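Long-range contacts in uncharacterized protein (Bordetella bronchiseptica, PDB 4XG0), which probably acts as a kinase in acid-sugar catabolism, pairing a sugar-binding N-terminal domain with a nucleotide-binding C-terminal domain: residues 257-266 and 316-324; 351-359 and 413-421. One frame throughout, in Å; residues are numbered along the deposited sequence.

Contact 1 of 2, residues 257-266 and 316-324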
ATOM      1  N   GLY A 257       7.072  -9.402  10.166  1.00 26.76           N
ATOM      2  CA  GLY A 257       6.397 -10.070  11.259  1.00 23.82           C
ATOM      3  C   GLY A 257       4.908  -9.782  11.170  1.00 21.97           C
ATOM      4  O   GLY A 257       4.500  -8.906  10.400  1.00 23.66           O
ATOM      5  N   PRO A 258       4.109 -10.486  11.983  1.00 25.79           N
ATOM      6  CA  PRO A 258       2.662 -10.296  11.990  1.00 24.93           C
ATOM      7  C   PRO A 258       2.276  -9.038  12.727  1.00 21.91           C
ATOM      8  O   PRO A 258       3.020  -8.562  13.572  1.00 21.80           O
ATOM      9  CB  PRO A 258       2.179 -11.512  12.765  1.00 23.99           C
ATOM     10  CG  PRO A 258       3.240 -11.721  13.767  1.00 31.25           C
ATOM     11  CD  PRO A 258       4.530 -11.425  13.032  1.00 32.85           C
ATOM     12  N   VAL A 259       1.129  -8.484  12.377  1.00 18.46           N
ATOM     13  CA  VAL A 259       0.471  -7.505  13.208  1.00 15.31           C
ATOM     14  C   VAL A 259      -0.250  -8.254  14.311  1.00 19.27           C
ATOM     15  O   VAL A 259      -0.983  -9.214  14.053  1.00 22.98           O
ATOM     16  CB  VAL A 259      -0.551  -6.650  12.391  1.00 19.60           C
ATOM     17  CG1 VAL A 259      -1.376  -5.826  13.340  1.00 21.87           C
ATOM     18  CG2 VAL A 259       0.166  -5.742  11.455  1.00 23.70           C
ATOM     19  N   LEU A 260      -0.020  -7.844  15.555  1.00 19.38           N
ATOM     20  CA  LEU A 260      -0.688  -8.429  16.694  1.00 16.80           C
ATOM     21  C   LEU A 260      -1.894  -7.565  17.082  1.00 19.29           C
ATOM     22  O   LEU A 260      -1.741  -6.382  17.321  1.00 18.51           O
ATOM     23  CB  LEU A 260       0.293  -8.469  17.882  1.00 18.15           C
ATOM     24  CG  LEU A 260      -0.267  -9.083  19.148  1.00 26.10           C
ATOM     25  CD1 LEU A 260      -0.696 -10.529  18.913  1.00 21.01           C
ATOM     26  CD2 LEU A 260       0.778  -9.016  20.257  1.00 23.87           C
ATOM     27  N   VAL A 261      -3.085  -8.161  17.144  1.00 20.90           N
ATOM     28  CA  VAL A 261      -4.292  -7.462  17.535  1.00 17.50           C
ATOM     29  C   VAL A 261      -4.827  -7.972  18.880  1.00 21.26           C
ATOM     30  O   VAL A 261      -5.038  -9.165  19.057  1.00 24.36           O
ATOM     31  CB  VAL A 261      -5.363  -7.616  16.450  1.00 16.04           C
ATOM     32  CG1 VAL A 261      -6.614  -6.842  16.811  1.00 18.83           C
ATOM     33  CG2 VAL A 261      -4.798  -7.206  15.116  1.00 20.08           C
ATOM     34  N   VAL A 262      -5.023  -7.051  19.836  1.00 16.32           N
ATOM     35  CA  VAL A 262      -5.416  -7.414  21.172  1.00 16.58           C
ATOM     36  C   VAL A 262      -6.783  -6.802  21.410  1.00 19.93           C
ATOM     37  O   VAL A 262      -6.967  -5.573  21.300  1.00 21.38           O
ATOM     38  CB  VAL A 262      -4.410  -6.916  22.214  1.00 24.02           C
ATOM     39  CG1 VAL A 262      -4.847  -7.355  23.573  1.00 30.80           C
ATOM     40  CG2 VAL A 262      -3.041  -7.459  21.882  1.00 28.72           C
ATOM     41  N   VAL A 263      -7.744  -7.673  21.671  1.00 24.70           N
ATOM     42  CA  VAL A 263      -9.130  -7.265  21.854  1.00 19.61           C
ATOM     43  C   VAL A 263      -9.590  -7.644  23.239  1.00 25.51           C
ATOM     44  O   VAL A 263      -9.824  -8.814  23.520  1.00 26.31           O
ATOM     45  CB  VAL A 263     -10.061  -7.947  20.826  1.00 20.80           C
ATOM     46  CG1 VAL A 263     -11.495  -7.426  20.946  1.00 23.20           C
ATOM     47  CG2 VAL A 263      -9.514  -7.755  19.438  1.00 26.74           C
ATOM     48  N   THR A 264      -9.730  -6.640  24.095  1.00 28.44           N
ATOM     49  CA  THR A 264     -10.158  -6.857  25.473  1.00 35.68           C
ATOM     50  C   THR A 264     -11.589  -6.416  25.721  1.00 38.79           C
ATOM     51  O   THR A 264     -12.180  -6.739  26.766  1.00 39.13           O
ATOM     52  CB  THR A 264      -9.247  -6.087  26.450  1.00 30.40           C
ATOM     53  OG1 THR A 264      -9.307  -4.692  26.144  1.00 34.43           O
ATOM     54  CG2 THR A 264      -7.837  -6.548  26.323  1.00 35.64           C
ATOM     55  N   SER A 265     -12.173  -5.696  24.767  1.00 35.18           N
ATOM     56  CA  SER A 265     -13.498  -5.136  24.979  1.00 38.92           C
ATOM     57  C   SER A 265     -14.553  -6.230  24.936  1.00 41.39           C
ATOM     58  O   SER A 265     -14.403  -7.219  24.208  1.00 33.73           O
ATOM     59  CB  SER A 265     -13.817  -4.101  23.907  1.00 36.96           C
ATOM     60  OG  SER A 265     -14.990  -3.402  24.234  1.00 36.80           O
ATOM     61  N   GLN A 266     -15.605  -6.055  25.735  1.00 33.14           N
ATOM     62  CA  GLN A 266     -16.801  -6.858  25.607  1.00 41.44           C
ATOM     63  C   GLN A 266     -17.929  -6.100  24.891  1.00 45.11           C
ATOM     64  O   GLN A 266     -19.049  -6.609  24.794  1.00 40.81           O
ATOM     65  CB  GLN A 266     -17.277  -7.308  26.990  1.00 45.09           C
ATOM     66  CG  GLN A 266     -16.237  -8.130  27.723  1.00 47.46           C
ATOM     67  CD  GLN A 266     -15.846  -9.393  26.963  1.00 45.50           C
ATOM     68  OE1 GLN A 266     -16.695 -10.075  26.381  1.00 46.53           O
ATOM     69  NE2 GLN A 266     -14.551  -9.710  26.965  1.00 44.69           N
ATOM     70  N   ASP A 316      -1.805 -11.347   7.496  1.00 33.83           N
ATOM     71  CA  ASP A 316      -0.620 -11.630   8.311  1.00 39.09           C
ATOM     72  C   ASP A 316      -0.809 -11.036   9.708  1.00 37.42           C
ATOM     73  O   ASP A 316      -0.189 -10.025  10.064  1.00 31.62           O
ATOM     74  CB  ASP A 316       0.617 -11.039   7.650  1.00 37.39           C
ATOM     75  CG  ASP A 316       1.916 -11.553   8.257  1.00 47.34           C
ATOM     76  OD1 ASP A 316       1.855 -12.341   9.228  1.00 47.34           O
ATOM     77  OD2 ASP A 316       2.996 -11.152   7.759  1.00 48.65           O
ATOM     78  N   ALA A 317      -1.680 -11.676  10.485  1.00 39.68           N
ATOM     79  CA  ALA A 317      -2.142 -11.119  11.741  1.00 27.89           C
ATOM     80  C   ALA A 317      -2.365 -12.205  12.770  1.00 28.76           C
ATOM     81  O   ALA A 317      -2.780 -13.308  12.433  1.00 27.04           O
ATOM     82  CB  ALA A 317      -3.436 -10.344  11.514  1.00 32.93           C
ATOM     83  N   LEU A 318      -2.061 -11.886  14.026  1.00 27.49           N
ATOM     84  CA  LEU A 318      -2.395 -12.736  15.169  1.00 25.03           C
ATOM     85  C   LEU A 318      -3.376 -11.952  16.038  1.00 24.40           C
ATOM     86  O   LEU A 318      -3.208 -10.748  16.183  1.00 24.78           O
ATOM     87  CB  LEU A 318      -1.135 -13.047  15.974  1.00 24.15           C
ATOM     88  CG  LEU A 318      -0.012 -13.763  15.210  1.00 28.27           C
ATOM     89  CD1 LEU A 318       1.266 -13.779  16.015  1.00 32.07           C
ATOM     90  CD2 LEU A 318      -0.432 -15.154  14.869  1.00 33.18           C
ATOM     91  N   MET A 319      -4.390 -12.609  16.595  1.00 23.62           N
ATOM     92  CA  MET A 319      -5.338 -11.939  17.480  1.00 21.68           C
ATOM     93  C   MET A 319      -5.451 -12.625  18.834  1.00 22.54           C
ATOM     94  O   MET A 319      -5.596 -13.838  18.902  1.00 27.10           O
ATOM     95  CB  MET A 319      -6.729 -11.823  16.840  1.00 23.97           C
ATOM     96  CG  MET A 319      -7.729 -11.053  17.678  1.00 26.65           C
ATOM     97  SD  MET A 319      -9.283 -10.744  16.783  1.00 28.29           S
ATOM     98  CE  MET A 319      -9.906 -12.416  16.702  1.00 30.60           C
ATOM     99  N   LEU A 320      -5.345 -11.838  19.907  1.00 23.50           N
ATOM    100  CA  LEU A 320      -5.683 -12.300  21.253  1.00 21.77           C
ATOM    101  C   LEU A 320      -7.036 -11.733  21.646  1.00 23.89           C
ATOM    102  O   LEU A 320      -7.220 -10.512  21.698  1.00 24.51           O
ATOM    103  CB  LEU A 320      -4.631 -11.866  22.272  1.00 22.98           C
ATOM    104  CG  LEU A 320      -3.193 -11.896  21.779  1.00 23.80           C
ATOM    105  CD1 LEU A 320      -2.243 -11.479  22.912  1.00 29.43           C
ATOM    106  CD2 LEU A 320      -2.818 -13.275  21.289  1.00 24.86           C
ATOM    107  N   LEU A 321      -7.981 -12.626  21.900  1.00 26.18           N
ATOM    108  CA  LEU A 321      -9.353 -12.260  22.201  1.00 25.90           C
ATOM    109  C   LEU A 321      -9.709 -12.518  23.677  1.00 30.72           C
ATOM    110  O   LEU A 321      -9.653 -13.655  24.150  1.00 26.54           O
ATOM    111  CB  LEU A 321     -10.283 -13.055  21.288  1.00 27.31           C
ATOM    112  CG  LEU A 321     -11.780 -12.720  21.379  1.00 29.94           C
ATOM    113  CD1 LEU A 321     -11.984 -11.225  21.154  1.00 30.51           C
ATOM    114  CD2 LEU A 321     -12.570 -13.566  20.377  1.00 34.35           C
ATOM    115  N   ALA A 322     -10.098 -11.464  24.394  1.00 25.99           N
ATOM    116  CA  ALA A 322     -10.433 -11.581  25.813  1.00 29.90           C
ATOM    117  C   ALA A 322     -11.733 -12.315  26.014  1.00 34.91           C
ATOM    118  O   ALA A 322     -12.672 -12.089  25.279  1.00 34.83           O
ATOM    119  CB  ALA A 322     -10.549 -10.214  26.439  1.00 36.45           C
ATOM    120  N   PRO A 323     -11.799 -13.194  27.020  1.00 29.65           N
ATOM    121  CA  PRO A 323     -13.129 -13.632  27.453  1.00 30.27           C
ATOM    122  C   PRO A 323     -13.730 -12.603  28.421  1.00 34.15           C
ATOM    123  O   PRO A 323     -13.012 -11.780  29.009  1.00 35.14           O
ATOM    124  CB  PRO A 323     -12.833 -14.948  28.158  1.00 31.72           C
ATOM    125  CG  PRO A 323     -11.496 -14.784  28.704  1.00 33.04           C
ATOM    126  CD  PRO A 323     -10.729 -13.914  27.735  1.00 27.20           C
ATOM    127  N   GLU A 324     -15.043 -12.652  28.583  1.00 39.54           N
ATOM    128  CA  GLU A 324     -15.737 -11.814  29.544  1.00 36.85           C
ATOM    129  C   GLU A 324     -15.390 -12.217  30.979  1.00 35.94           C
ATOM    130  O   GLU A 324     -15.114 -13.385  31.251  1.00 38.77           O
ATOM    131  CB  GLU A 324     -17.254 -11.932  29.308  1.00 49.78           C
ATOM    132  CG  GLU A 324     -18.111 -11.034  30.186  1.00 56.57           C
ATOM    133  CD  GLU A 324     -19.340 -10.483  29.453  1.00 70.49           C
ATOM    134  OE1 GLU A 324     -19.517 -10.758  28.239  1.00 70.04           O
ATOM    135  OE2 GLU A 324     -20.131  -9.761  30.100  1.00 76.20           O
TER

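Contact 2 of 2, residues 351-359 and 413-421. With SO4 (sulfate ion), chain E.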
ATOM      1  N   GLY A 351       8.688 -10.784  17.792  1.00 26.49           N
ATOM      2  CA  GLY A 351       8.672  -9.638  16.908  1.00 26.22           C
ATOM      3  C   GLY A 351       7.272  -9.464  16.357  1.00 25.20           C
ATOM      4  O   GLY A 351       6.469 -10.386  16.412  1.00 23.79           O
ATOM      5  N   ALA A 352       6.987  -8.259  15.869  1.00 22.32           N
ATOM      6  CA  ALA A 352       5.699  -7.934  15.285  1.00 19.22           C
ATOM      7  C   ALA A 352       5.889  -6.704  14.437  1.00 20.76           C
ATOM      8  O   ALA A 352       6.761  -5.858  14.704  1.00 20.75           O
ATOM      9  CB  ALA A 352       4.642  -7.690  16.375  1.00 23.81           C
ATOM     10  N   ALA A 353       5.080  -6.608  13.394  1.00 19.25           N
ATOM     11  CA  ALA A 353       5.056  -5.441  12.565  1.00 16.14           C
ATOM     12  C   ALA A 353       4.403  -4.251  13.248  1.00 17.65           C
ATOM     13  O   ALA A 353       4.641  -3.115  12.864  1.00 17.73           O
ATOM     14  CB  ALA A 353       4.303  -5.766  11.258  1.00 16.84           C
ATOM     15  N   GLY A 354       3.584  -4.536  14.262  1.00 18.60           N
ATOM     16  CA  GLY A 354       2.849  -3.551  15.034  1.00 14.03           C
ATOM     17  C   GLY A 354       1.800  -4.219  15.909  1.00 15.15           C
ATOM     18  O   GLY A 354       1.612  -5.445  15.855  1.00 17.19           O
ATOM     19  N   VAL A 355       1.131  -3.399  16.712  0.52 17.17           N
ATOM     20  CA  VAL A 355       0.073  -3.826  17.599  0.52 17.39           C
ATOM     21  C   VAL A 355      -1.140  -2.951  17.404  0.52 17.12           C
ATOM     22  O   VAL A 355      -1.028  -1.742  17.189  0.52 19.21           O
ATOM     23  CB  VAL A 355       0.498  -3.733  19.074  0.52 21.50           C
ATOM     24  CG1 VAL A 355      -0.637  -4.243  19.991  0.52 18.05           C
ATOM     25  CG2 VAL A 355       1.728  -4.513  19.285  0.52 29.86           C
ATOM     26  N   VAL A 356      -2.307  -3.579  17.455  1.00 18.68           N
ATOM     27  CA  VAL A 356      -3.570  -2.877  17.454  1.00 17.82           C
ATOM     28  C   VAL A 356      -4.288  -3.260  18.757  1.00 19.22           C
ATOM     29  O   VAL A 356      -4.343  -4.443  19.134  1.00 20.76           O
ATOM     30  CB  VAL A 356      -4.459  -3.318  16.254  1.00 18.95           C
ATOM     31  CG1 VAL A 356      -5.773  -2.599  16.291  1.00 18.62           C
ATOM     32  CG2 VAL A 356      -3.765  -3.082  14.943  1.00 20.08           C
ATOM     33  N   ALA A 357      -4.782  -2.281  19.492  1.00 20.55           N
ATOM     34  CA  ALA A 357      -5.400  -2.585  20.781  1.00 23.03           C
ATOM     35  C   ALA A 357      -6.735  -1.895  20.899  1.00 18.32           C
ATOM     36  O   ALA A 357      -6.877  -0.692  20.640  1.00 21.71           O
ATOM     37  CB  ALA A 357      -4.472  -2.179  21.956  1.00 24.58           C
ATOM     38  N   THR A 358      -7.743  -2.673  21.276  1.00 21.45           N
ATOM     39  CA  THR A 358      -9.059  -2.139  21.569  1.00 21.84           C
ATOM     40  C   THR A 358      -9.707  -2.948  22.714  1.00 27.07           C
ATOM     41  O   THR A 358      -9.468  -4.143  22.835  1.00 25.79           O
ATOM     42  CB  THR A 358      -9.960  -2.166  20.301  1.00 25.34           C
ATOM     43  OG1 THR A 358     -11.122  -1.355  20.496  1.00 23.67           O
ATOM     44  CG2 THR A 358     -10.428  -3.562  19.981  1.00 28.56           C
ATOM     45  N   GLY A 359     -10.433  -2.301  23.623  1.00 25.79           N
ATOM     46  CA  GLY A 359     -10.529  -0.858  23.689  1.00 29.85           C
ATOM     47  C   GLY A 359      -9.482  -0.254  24.619  1.00 26.05           C
ATOM     48  O   GLY A 359      -8.335  -0.731  24.668  1.00 25.69           O
ATOM     49  N   LEU A 413     -10.726  -3.574  12.416  1.00 18.80           N
ATOM     50  CA  LEU A 413      -9.455  -4.153  12.888  1.00 17.62           C
ATOM     51  C   LEU A 413      -8.652  -4.697  11.699  1.00 19.85           C
ATOM     52  O   LEU A 413      -7.418  -4.653  11.699  1.00 19.82           O
ATOM     53  CB  LEU A 413      -9.664  -5.222  13.945  1.00 20.78           C
ATOM     54  CG  LEU A 413     -10.364  -4.769  15.232  1.00 21.69           C
ATOM     55  CD1 LEU A 413     -10.665  -5.958  16.130  1.00 24.52           C
ATOM     56  CD2 LEU A 413      -9.528  -3.775  15.972  1.00 20.43           C
ATOM     57  N   ILE A 414      -9.362  -5.209  10.693  1.00 17.67           N
ATOM     58  CA  ILE A 414      -8.727  -5.636   9.457  1.00 17.86           C
ATOM     59  C   ILE A 414      -8.027  -4.433   8.822  1.00 20.29           C
ATOM     60  O   ILE A 414      -6.830  -4.483   8.460  1.00 17.35           O
ATOM     61  CB  ILE A 414      -9.767  -6.235   8.489  1.00 21.90           C
ATOM     62  CG1 ILE A 414     -10.312  -7.531   9.072  1.00 23.01           C
ATOM     63  CG2 ILE A 414      -9.157  -6.487   7.136  1.00 22.90           C
ATOM     64  CD1 ILE A 414     -11.572  -8.013   8.382  1.00 24.66           C
ATOM     65  N   ARG A 415      -8.766  -3.352   8.717  1.00 19.16           N
ATOM     66  CA  ARG A 415      -8.225  -2.110   8.169  1.00 21.33           C
ATOM     67  C   ARG A 415      -7.022  -1.595   8.972  1.00 22.25           C
ATOM     68  O   ARG A 415      -6.076  -1.088   8.391  1.00 18.36           O
ATOM     69  CB  ARG A 415      -9.299  -1.036   8.092  1.00 18.53           C
ATOM     70  CG  ARG A 415     -10.392  -1.322   7.047  1.00 22.37           C
ATOM     71  CD  ARG A 415     -11.417  -0.155   6.976  1.00 29.94           C
ATOM     72  NE  ARG A 415     -10.798   1.101   6.538  1.00 37.76           N
ATOM     73  CZ  ARG A 415     -11.329   2.315   6.689  1.00 37.47           C
ATOM     74  NH1 ARG A 415     -12.499   2.476   7.296  1.00 36.35           N
ATOM     75  NH2 ARG A 415     -10.676   3.389   6.242  1.00 38.27           N
ATOM     76  N   ALA A 416      -7.103  -1.675  10.298  1.00 19.12           N
ATOM     77  CA  ALA A 416      -6.007  -1.254  11.199  1.00 16.17           C
ATOM     78  C   ALA A 416      -4.748  -2.027  10.964  1.00 15.28           C
ATOM     79  O   ALA A 416      -3.671  -1.424  10.810  1.00 17.58           O
ATOM     80  CB  ALA A 416      -6.420  -1.387  12.640  1.00 19.23           C
ATOM     81  N   ALA A 417      -4.851  -3.344  10.901  1.00 16.90           N
ATOM     82  CA  ALA A 417      -3.686  -4.169  10.618  1.00 17.97           C
ATOM     83  C   ALA A 417      -3.106  -3.833   9.262  1.00 20.27           C
ATOM     84  O   ALA A 417      -1.886  -3.699   9.094  1.00 17.57           O
ATOM     85  CB  ALA A 417      -4.049  -5.634  10.703  1.00 18.77           C
ATOM     86  N   GLN A 418      -3.966  -3.679   8.266  1.00 18.41           N
ATOM     87  CA  GLN A 418      -3.496  -3.358   6.945  1.00 19.27           C
ATOM     88  C   GLN A 418      -2.798  -1.991   6.946  1.00 18.73           C
ATOM     89  O   GLN A 418      -1.781  -1.821   6.292  1.00 19.99           O
ATOM     90  CB  GLN A 418      -4.675  -3.398   5.957  1.00 21.68           C
ATOM     91  CG  GLN A 418      -4.325  -2.914   4.555  1.00 29.22           C
ATOM     92  CD  GLN A 418      -5.493  -2.983   3.551  1.00 41.49           C
ATOM     93  OE1 GLN A 418      -5.271  -3.193   2.359  1.00 47.66           O
ATOM     94  NE2 GLN A 418      -6.719  -2.759   4.024  1.00 44.82           N
ATOM     95  N   ALA A 419      -3.329  -1.033   7.714  1.00 19.99           N
ATOM     96  CA  ALA A 419      -2.767   0.318   7.780  1.00 18.70           C
ATOM     97  C   ALA A 419      -1.350   0.287   8.278  1.00 18.42           C
ATOM     98  O   ALA A 419      -0.522   1.070   7.823  1.00 19.23           O
ATOM     99  CB  ALA A 419      -3.579   1.176   8.658  1.00 18.69           C
ATOM    100  N   ILE A 420      -1.083  -0.600   9.226  1.00 14.68           N
ATOM    101  CA  ILE A 420       0.274  -0.685   9.792  1.00 14.67           C
ATOM    102  C   ILE A 420       1.192  -1.231   8.706  1.00 15.63           C
ATOM    103  O   ILE A 420       2.280  -0.710   8.450  1.00 18.58           O
ATOM    104  CB  ILE A 420       0.321  -1.577  11.036  1.00 17.82           C
ATOM    105  CG1 ILE A 420      -0.296  -0.857  12.252  1.00 16.93           C
ATOM    106  CG2 ILE A 420       1.755  -1.955  11.368  1.00 16.50           C
ATOM    107  CD1 ILE A 420      -0.616  -1.782  13.437  1.00 19.33           C
ATOM    108  N   ARG A 421       0.748  -2.297   8.053  1.00 19.39           N
ATOM    109  CA  ARG A 421       1.596  -2.957   7.075  1.00 20.82           C
ATOM    110  C   ARG A 421       1.911  -2.019   5.924  1.00 18.37           C
ATOM    111  O   ARG A 421       3.008  -2.006   5.416  1.00 22.62           O
ATOM    112  CB  ARG A 421       0.897  -4.183   6.522  1.00 20.68           C
ATOM    113  CG  ARG A 421       0.646  -5.211   7.549  1.00 24.95           C
ATOM    114  CD  ARG A 421       0.348  -6.562   6.964  1.00 32.39           C
ATOM    115  NE  ARG A 421       0.840  -7.493   7.953  1.00 56.19           N
ATOM    116  CZ  ARG A 421       2.103  -7.890   8.026  1.00 49.29           C
ATOM    117  NH1 ARG A 421       2.992  -7.511   7.114  1.00 56.68           N
ATOM    118  NH2 ARG A 421       2.460  -8.698   8.992  1.00 40.43           N
TER
HETATM  119  S   SO4 E 504     -13.339   6.171   6.196  1.00 62.68           S
HETATM  120  O1  SO4 E 504     -13.416   5.516   4.884  1.00 59.76           O
HETATM  121  O2  SO4 E 504     -11.938   6.281   6.609  1.00 55.19           O
HETATM  122  O3  SO4 E 504     -13.945   7.509   6.134  1.00 58.83           O
HETATM  123  O4  SO4 E 504     -14.059   5.363   7.190  1.00 58.61           O

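Contact 1 of 2, residues 257-266 and 316-324
Pro258 meets Asp316 and Leu318 where two parallel strands, 259-263 and 317-321, come into register. Its CB lies 3.6 Å from Asp316 OD1, while its CG touches Leu318 CD1, also at 3.6 Å; the ring and the leucine branch cross obliquely. The far carboxylate oxygen of Asp316, OD2, forms a salt bridge with Arg421. From Val259 onward the backbones zip together, six N-H...O bonds passing to and fro between Val259, Val261 and Val263 on one strand and Asp316, Leu318, Leu320 and Ala322 on the other. The first, Val259 N to Asp316 O, is the longest at 3.1 Å. Leu260 CD1 reaches over the neighbouring strand, 3.9 Å from Leu318 CB and 4.0 Å from Leu320 CG. On the other face, Val261 CB packs more loosely on Met319 CG. Val263 divides its two branches: CG1, anti to the backbone N (chi1 -175°), lies alongside Leu321 CD1, whereas CG2 faces Met319 SD at 4.0 Å. Past the strand, Thr264 CA rests on the methyl of Ala322. Gln266, its chain bent at chi2 (-59°), folds back so that NE2 makes a weak 3.5 Å bond to Ala322 O; Arg271 also binds this carbonyl. Strand 259-263 is an inner strand of the Rossmann-like sheet, with 354-358 on its other edge. Helix 334-349 covers the face of Leu260 and Val262, and helices 268-279 and 412-421 cover that of Val259, Val261 and Val263.

Contact 2 of 2, residues 351-359 and 413-421
Val356 stands over helix 413-421 and carries this contact, a helix-on-sheet packing in the three-layer alpha/beta core of the nucleotide-binding domain. The helix runs nearly antiparallel to strand 354-358, at 154°, with the two axes 8.7 Å apart. Both valine branches are engaged. CG1, anti to the backbone N (chi1 179°), spans the methyls Leu413 CD2 and Ala416 CB, each 3.9 Å away, while CG2 meets Ile420 CD1 at 3.7 Å. Ala416 CB thus sits beneath the fork of the valine, and the small side chain lets the helix come close. Toward the start of the strand, Ile420 CG2 rests against the carbonyl oxygen Ala353 O at 3.5 Å and reaches over Gly354, where the absence of a side chain leaves room for the isoleucine. At the other end, Thr358 turns its CG2 methyl to Leu413 CD2; its OG1, anti to the backbone N (chi1 -166°), bonds to Lys403 O on strand 399-403. That strand also packs on Ile420 through Pro399 and Val401. Ala353 CB sits over one face of the Arg421 guanidinium, nearest NH2 at 4.1 Å, the nitrogen that also pairs with Asp316. Beyond Thr358 the strand runs into helix 360-369, whose Gly360, Gly362 and Ala365 fit a GxGxxA pattern that may belong to the nucleotide site. Arg415, which takes no part in the packing on strand 354-358, grips a sulfate, probably from the crystallisation liquor, that Thr382 OG1 also binds: its NH1 reaches sulfate O4 at 3.3 Å, and its NH2 reaches sulfate O2, in the guanidinium plane, at 3.2 Å.

How the contacts relate
Contacts 1 and 2, their centres 9 Å apart, share one sheet: strands 259-263 and 354-358 are neighbours, joined for instance by a probable hydrogen bond of 2.8 Å from Val262 N to Val356 O. Contact 1 builds this sheet edge to edge, and contact 2 lays a helix over one of its faces, where Val259 touches Ala417 and Ile420. Arg421 ties the two at one end, its NH2 2.8 Å from Asp316 OD2. At the other end Thr264 OG1 makes a weak bond to Thr358 O, near the Rossmann-type pattern that may mark the nucleotide site. The sulfate, bound by Arg415 of the helix in contact 2, touches neither strand of contact 1.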